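Local structure of radical SAM domain protein (Methanothrix thermoacetophila, 6Y1X) at residues Val168-Tyr182 and Gly189-Leu201. The protein probably acts as a radical SAM carbide synthase, using [4Fe-4S] clusters to build NifB-co, a precursor in the biosynthesis of the nitrogenase iron-molybdenum cofactor. Residues are numbered along the deposited sequence; the frame is centred on the assembly and turned at random.
Sequences VDPTIGEQIYDYVIY and GLEAAKILLDNQL
Tyr177 OH is held by a water at 2.5 Å and, weakly, by Asn166. The same water accepts from Gln200 NE2 at 2.9 Å, so it bridges the segments; that amide also donates to Asn142 O. Helix 189-209 is the long helix of the beta-alpha-beta crossover from strand 160-164 to strand 213-220 in the parallel sheet of the radical SAM fold, and 168-182 packs on it through helix 170-173 and through strand 177-182, which pairs antiparallel with strand 185-188. Leu196 CD2 sits over one face of the Tyr177 ring, 3.6 Å from its centroid and 15° off the normal, a CH-pi contact, while Ile176 CG2 covers the opposite face. The ring thus lies flat between two methyls, touching Cys63, a ligand of one [4Fe-4S] cluster. Pro170 is a knob in a hole formed by Leu190, Ala193, Lys194 and Leu197, with its CB 3.7 Å from Lys194 CG. Ala193 CB lies 3.4 Å from Pro170 O, and Gly173, without a side chain, leaves the methyl room. Glu174, with CG anti to its backbone N (chi1 -179°) and the chain extended, crosses Leu190 at about a right angle and brings CD to 3.4 Å from Leu190 N. With an alanine here, the carboxylate beside Leu190 N would be gone, and the Gly189-Leu190 backbone is likely to lose its cover. On the strand side, Val180 CG2 packs 3.9 Å from Ala192 CB. Asn199, which donates to Leu144 O, stands over a face of the Tyr182 ring, amide and ring planes 75° apart and ND2 3.2 Å from Tyr182 CE1.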
loop_
_atom_site.group_PDB
_atom_site.type_symbol
_atom_site.label_atom_id
_atom_site.label_comp_id
_atom_site.label_asym_id
_atom_site.label_seq_id
_atom_site.Cartn_x
_atom_site.Cartn_y
_atom_site.Cartn_z
ATOM N N VAL A 168 2.284 -6.169 -13.836
ATOM C CA VAL A 168 1.051 -6.247 -14.610
ATOM C C VAL A 168 1.118 -7.382 -15.619
ATOM O O VAL A 168 0.229 -7.519 -16.467
ATOM C CB VAL A 168 0.706 -4.914 -15.295
ATOM C CG1 VAL A 168 0.397 -3.843 -14.251
ATOM C CG2 VAL A 168 1.830 -4.470 -16.223
ATOM N N ASP A 169 2.171 -8.190 -15.554
ATOM C CA ASP A 169 2.302 -9.428 -16.305
ATOM C C ASP A 169 2.386 -10.554 -15.286
ATOM O O ASP A 169 3.325 -10.571 -14.471
ATOM C CB ASP A 169 3.558 -9.384 -17.180
ATOM C CG ASP A 169 3.762 -10.646 -18.007
ATOM O OD1 ASP A 169 3.474 -11.764 -17.528
ATOM O OD2 ASP A 169 4.238 -10.510 -19.154
ATOM N N PRO A 170 1.458 -11.518 -15.288
ATOM C CA PRO A 170 1.459 -12.526 -14.222
ATOM C C PRO A 170 2.640 -13.476 -14.286
ATOM O O PRO A 170 2.977 -14.078 -13.257
ATOM C CB PRO A 170 0.136 -13.269 -14.443
ATOM C CG PRO A 170 -0.102 -13.135 -15.910
ATOM C CD PRO A 170 0.378 -11.751 -16.262
ATOM N N THR A 171 3.291 -13.623 -15.445
ATOM C CA THR A 171 4.512 -14.426 -15.486
ATOM C C THR A 171 5.631 -13.760 -14.701
ATOM O O THR A 171 6.505 -14.446 -14.163
ATOM C CB THR A 171 4.949 -14.679 -16.927
ATOM O OG1 THR A 171 5.348 -13.446 -17.535
ATOM C CG2 THR A 171 3.815 -15.311 -17.733
ATOM N N ILE A 172 5.623 -12.430 -14.636
ATOM C CA ILE A 172 6.526 -11.720 -13.740
ATOM C C ILE A 172 6.007 -11.777 -12.309
ATOM O O ILE A 172 6.785 -11.951 -11.364
ATOM C CB ILE A 172 6.754 -10.284 -14.236
ATOM C CG1 ILE A 172 7.469 -10.343 -15.596
ATOM C CG2 ILE A 172 7.550 -9.481 -13.211
ATOM C CD1 ILE A 172 7.653 -9.011 -16.273
ATOM N N GLY A 173 4.695 -11.604 -12.124
ATOM C CA GLY A 173 4.116 -11.751 -10.796
ATOM C C GLY A 173 4.479 -13.064 -10.133
ATOM O O GLY A 173 4.722 -13.114 -8.921
ATOM N N GLU A 174 4.522 -14.149 -10.915
ATOM C CA GLU A 174 4.802 -15.462 -10.344
ATOM C C GLU A 174 6.189 -15.508 -9.718
ATOM O O GLU A 174 6.430 -16.288 -8.788
ATOM C CB GLU A 174 4.687 -16.542 -11.418
ATOM C CG GLU A 174 4.934 -17.949 -10.880
ATOM C CD GLU A 174 4.969 -19.008 -11.962
ATOM O OE1 GLU A 174 4.843 -18.654 -13.154
ATOM O OE2 GLU A 174 5.127 -20.200 -11.615
ATOM N N GLN A 175 7.109 -14.682 -10.209
ATOM C CA GLN A 175 8.461 -14.617 -9.670
ATOM C C GLN A 175 8.540 -13.835 -8.367
ATOM O O GLN A 175 9.615 -13.770 -7.764
ATOM C CB GLN A 175 9.399 -13.995 -10.705
ATOM C CG GLN A 175 9.473 -14.783 -12.010
ATOM C CD GLN A 175 10.373 -14.126 -13.036
ATOM O OE1 GLN A 175 11.570 -13.967 -12.813
ATOM N NE2 GLN A 175 9.798 -13.734 -14.165
ATOM N N ILE A 176 7.440 -13.238 -7.919
ATOM C CA ILE A 176 7.472 -12.334 -6.779
ATOM C C ILE A 176 6.681 -12.851 -5.581
ATOM O O ILE A 176 6.958 -12.431 -4.445
ATOM C CB ILE A 176 6.964 -10.933 -7.204
ATOM C CG1 ILE A 176 7.838 -10.380 -8.333
ATOM C CG2 ILE A 176 6.965 -9.929 -6.057
ATOM C CD1 ILE A 176 7.289 -9.114 -8.966
ATOM N N TYR A 177 5.754 -13.787 -5.766
ATOM C CA TYR A 177 4.877 -14.259 -4.704
ATOM C C TYR A 177 4.983 -15.768 -4.532
ATOM O O TYR A 177 4.943 -16.515 -5.516
ATOM C CB TYR A 177 3.440 -13.852 -5.015
ATOM C CG TYR A 177 3.326 -12.365 -5.189
ATOM C CD1 TYR A 177 3.292 -11.513 -4.095
ATOM C CD2 TYR A 177 3.325 -11.806 -6.458
ATOM C CE1 TYR A 177 3.208 -10.141 -4.267
ATOM C CE2 TYR A 177 3.252 -10.442 -6.640
ATOM C CZ TYR A 177 3.192 -9.614 -5.541
ATOM O OH TYR A 177 3.124 -8.253 -5.732
ATOM N N ASP A 178 5.093 -16.212 -3.278
ATOM C CA ASP A 178 5.038 -17.641 -2.984
ATOM C C ASP A 178 3.624 -18.176 -3.148
ATOM O O ASP A 178 3.421 -19.251 -3.724
ATOM C CB ASP A 178 5.507 -17.914 -1.553
ATOM C CG ASP A 178 7.005 -18.009 -1.424
ATOM O OD1 ASP A 178 7.716 -17.943 -2.445
ATOM O OD2 ASP A 178 7.471 -18.160 -0.277
ATOM N N TYR A 179 2.634 -17.445 -2.645
ATOM C CA TYR A 179 1.258 -17.915 -2.667
ATOM C C TYR A 179 0.338 -16.738 -2.401
ATOM O O TYR A 179 0.765 -15.684 -1.928
ATOM C CB TYR A 179 1.023 -19.035 -1.639
ATOM C CG TYR A 179 1.212 -18.639 -0.188
ATOM C CD1 TYR A 179 0.244 -17.905 0.491
ATOM C CD2 TYR A 179 2.357 -19.004 0.504
ATOM C CE1 TYR A 179 0.417 -17.546 1.812
ATOM C CE2 TYR A 179 2.534 -18.653 1.828
ATOM C CZ TYR A 179 1.562 -17.922 2.476
ATOM O OH TYR A 179 1.736 -17.561 3.796
ATOM N N VAL A 180 -0.941 -16.949 -2.695
ATOM C CA VAL A 180 -2.011 -16.056 -2.275
ATOM C C VAL A 180 -3.102 -16.916 -1.661
ATOM O O VAL A 180 -3.300 -18.073 -2.049
ATOM C CB VAL A 180 -2.580 -15.198 -3.434
ATOM C CG1 VAL A 180 -1.462 -14.482 -4.192
ATOM C CG2 VAL A 180 -3.400 -16.042 -4.383
ATOM N N ILE A 181 -3.783 -16.355 -0.667
ATOM C CA ILE A 181 -4.920 -16.996 -0.017
ATOM C C ILE A 181 -6.145 -16.172 -0.378
ATOM O O ILE A 181 -6.255 -15.006 0.018
ATOM C CB ILE A 181 -4.743 -17.086 1.506
ATOM C CG1 ILE A 181 -3.430 -17.782 1.858
ATOM C CG2 ILE A 181 -5.925 -17.816 2.135
ATOM C CD1 ILE A 181 -3.030 -17.608 3.308
ATOM N N TYR A 182 -7.061 -16.761 -1.142
ATOM C CA TYR A 182 -8.233 -16.028 -1.600
ATOM C C TYR A 182 -9.459 -16.904 -1.431
ATOM O O TYR A 182 -9.516 -18.000 -1.997
ATOM C CB TYR A 182 -8.074 -15.609 -3.066
ATOM C CG TYR A 182 -9.218 -14.772 -3.570
ATOM C CD1 TYR A 182 -9.495 -13.537 -2.997
ATOM C CD2 TYR A 182 -10.025 -15.209 -4.612
ATOM C CE1 TYR A 182 -10.545 -12.762 -3.444
ATOM C CE2 TYR A 182 -11.074 -14.439 -5.067
ATOM C CZ TYR A 182 -11.328 -13.215 -4.479
ATOM O OH TYR A 182 -12.372 -12.439 -4.924
ATOM N N GLY A 189 2.141 -20.345 -7.692
ATOM C CA GLY A 189 2.532 -20.319 -9.086
ATOM C C GLY A 189 1.775 -19.288 -9.908
ATOM O O GLY A 189 1.295 -18.266 -9.404
ATOM N N LEU A 190 1.654 -19.588 -11.203
ATOM C CA LEU A 190 1.038 -18.652 -12.137
ATOM C C LEU A 190 -0.424 -18.406 -11.788
ATOM O O LEU A 190 -0.919 -17.283 -11.929
ATOM C CB LEU A 190 1.180 -19.184 -13.564
ATOM C CG LEU A 190 0.731 -18.294 -14.722
ATOM C CD1 LEU A 190 1.568 -17.028 -14.773
ATOM C CD2 LEU A 190 0.825 -19.045 -16.031
ATOM N N GLU A 191 -1.137 -19.451 -11.348
ATOM C CA GLU A 191 -2.532 -19.280 -10.949
ATOM C C GLU A 191 -2.663 -18.237 -9.845
ATOM O O GLU A 191 -3.532 -17.359 -9.901
ATOM C CB GLU A 191 -3.127 -20.616 -10.489
ATOM C CG GLU A 191 -4.604 -20.522 -10.129
ATOM C CD GLU A 191 -5.280 -21.876 -9.957
ATOM O OE1 GLU A 191 -4.574 -22.883 -9.729
ATOM O OE2 GLU A 191 -6.527 -21.928 -10.031
ATOM N N ALA A 192 -1.822 -18.340 -8.813
ATOM C CA ALA A 192 -1.826 -17.347 -7.742
ATOM C C ALA A 192 -1.557 -15.948 -8.285
ATOM O O ALA A 192 -2.228 -14.980 -7.905
ATOM C CB ALA A 192 -0.792 -17.719 -6.675
ATOM N N ALA A 193 -0.553 -15.821 -9.158
ATOM C CA ALA A 193 -0.212 -14.515 -9.719
ATOM C C ALA A 193 -1.354 -13.940 -10.549
ATOM O O ALA A 193 -1.592 -12.726 -10.531
ATOM C CB ALA A 193 1.061 -14.615 -10.554
ATOM N N LYS A 194 -2.048 -14.789 -11.315
ATOM C CA LYS A 194 -3.168 -14.309 -12.121
ATOM C C LYS A 194 -4.336 -13.884 -11.245
ATOM O O LYS A 194 -5.020 -12.900 -11.549
ATOM C CB LYS A 194 -3.613 -15.385 -13.111
ATOM C CG LYS A 194 -2.643 -15.645 -14.253
ATOM C CD LYS A 194 -3.141 -16.786 -15.125
ATOM C CE LYS A 194 -2.819 -16.564 -16.590
ATOM N NZ LYS A 194 -3.538 -15.375 -17.127
ATOM N N ILE A 195 -4.595 -14.620 -10.161
ATOM C CA ILE A 195 -5.679 -14.231 -9.267
ATOM C C ILE A 195 -5.361 -12.894 -8.622
ATOM O O ILE A 195 -6.218 -12.003 -8.542
ATOM C CB ILE A 195 -5.918 -15.318 -8.205
ATOM C CG1 ILE A 195 -6.605 -16.542 -8.821
ATOM C CG2 ILE A 195 -6.710 -14.750 -7.024
ATOM C CD1 ILE A 195 -6.506 -17.785 -7.961
ATOM N N LEU A 196 -4.115 -12.723 -8.176
ATOM C CA LEU A 196 -3.727 -11.475 -7.538
ATOM C C LEU A 196 -3.853 -10.306 -8.503
ATOM O O LEU A 196 -4.496 -9.299 -8.191
ATOM C CB LEU A 196 -2.293 -11.578 -7.014
ATOM C CG LEU A 196 -1.708 -10.306 -6.394
ATOM C CD1 LEU A 196 -2.497 -9.875 -5.164
ATOM C CD2 LEU A 196 -0.236 -10.491 -6.052
ATOM N N LEU A 197 -3.285 -10.446 -9.709
ATOM C CA LEU A 197 -3.271 -9.322 -10.643
ATOM C C LEU A 197 -4.671 -8.915 -11.084
ATOM O O LEU A 197 -4.975 -7.720 -11.184
ATOM C CB LEU A 197 -2.443 -9.693 -11.872
ATOM C CG LEU A 197 -2.415 -8.664 -13.004
ATOM C CD1 LEU A 197 -1.909 -7.320 -12.497
ATOM C CD2 LEU A 197 -1.608 -9.159 -14.193
ATOM N N ASP A 198 -5.522 -9.889 -11.400
ATOM C CA ASP A 198 -6.886 -9.561 -11.796
ATOM C C ASP A 198 -7.618 -8.789 -10.702
ATOM O O ASP A 198 -8.360 -7.843 -10.991
ATOM C CB ASP A 198 -7.625 -10.826 -12.220
ATOM C CG ASP A 198 -7.222 -11.279 -13.624
ATOM O OD1 ASP A 198 -6.142 -11.887 -13.776
ATOM O OD2 ASP A 198 -7.967 -10.995 -14.585
ATOM N N ASN A 199 -7.421 -9.177 -9.438
ATOM C CA ASN A 199 -8.064 -8.469 -8.335
ATOM C C ASN A 199 -7.464 -7.079 -8.134
ATOM O O ASN A 199 -8.198 -6.115 -7.894
ATOM C CB ASN A 199 -7.962 -9.288 -7.047
ATOM C CG ASN A 199 -9.065 -10.325 -6.924
ATOM O OD1 ASN A 199 -9.782 -10.604 -7.884
ATOM N ND2 ASN A 199 -9.205 -10.902 -5.738
ATOM N N GLN A 200 -6.136 -6.955 -8.208
ATOM C CA GLN A 200 -5.507 -5.639 -8.096
ATOM C C GLN A 200 -6.060 -4.672 -9.137
ATOM O O GLN A 200 -6.414 -3.533 -8.817
ATOM C CB GLN A 200 -3.989 -5.749 -8.250
ATOM C CG GLN A 200 -3.271 -6.538 -7.166
ATOM C CD GLN A 200 -1.828 -6.848 -7.545
ATOM O OE1 GLN A 200 -1.561 -7.397 -8.613
ATOM N NE2 GLN A 200 -0.892 -6.511 -6.661
ATOM N N LEU A 201 -6.150 -5.114 -10.391
ATOM C CA LEU A 201 -6.622 -4.219 -11.443
ATOM C C LEU A 201 -8.096 -3.883 -11.264
ATOM O O LEU A 201 -8.490 -2.720 -11.420
ATOM C CB LEU A 201 -6.373 -4.830 -12.820
ATOM C CG LEU A 201 -4.899 -5.056 -13.168
ATOM C CD1 LEU A 201 -4.764 -5.713 -14.537
ATOM C CD2 LEU A 201 -4.105 -3.752 -13.097
HETATM O O HOH W 1 1.787 -7.288 -7.578
HETATM O O HOH W 2 2.749 -16.557 -7.610
HETATM O O HOH W 3 4.564 -19.749 -6.200
#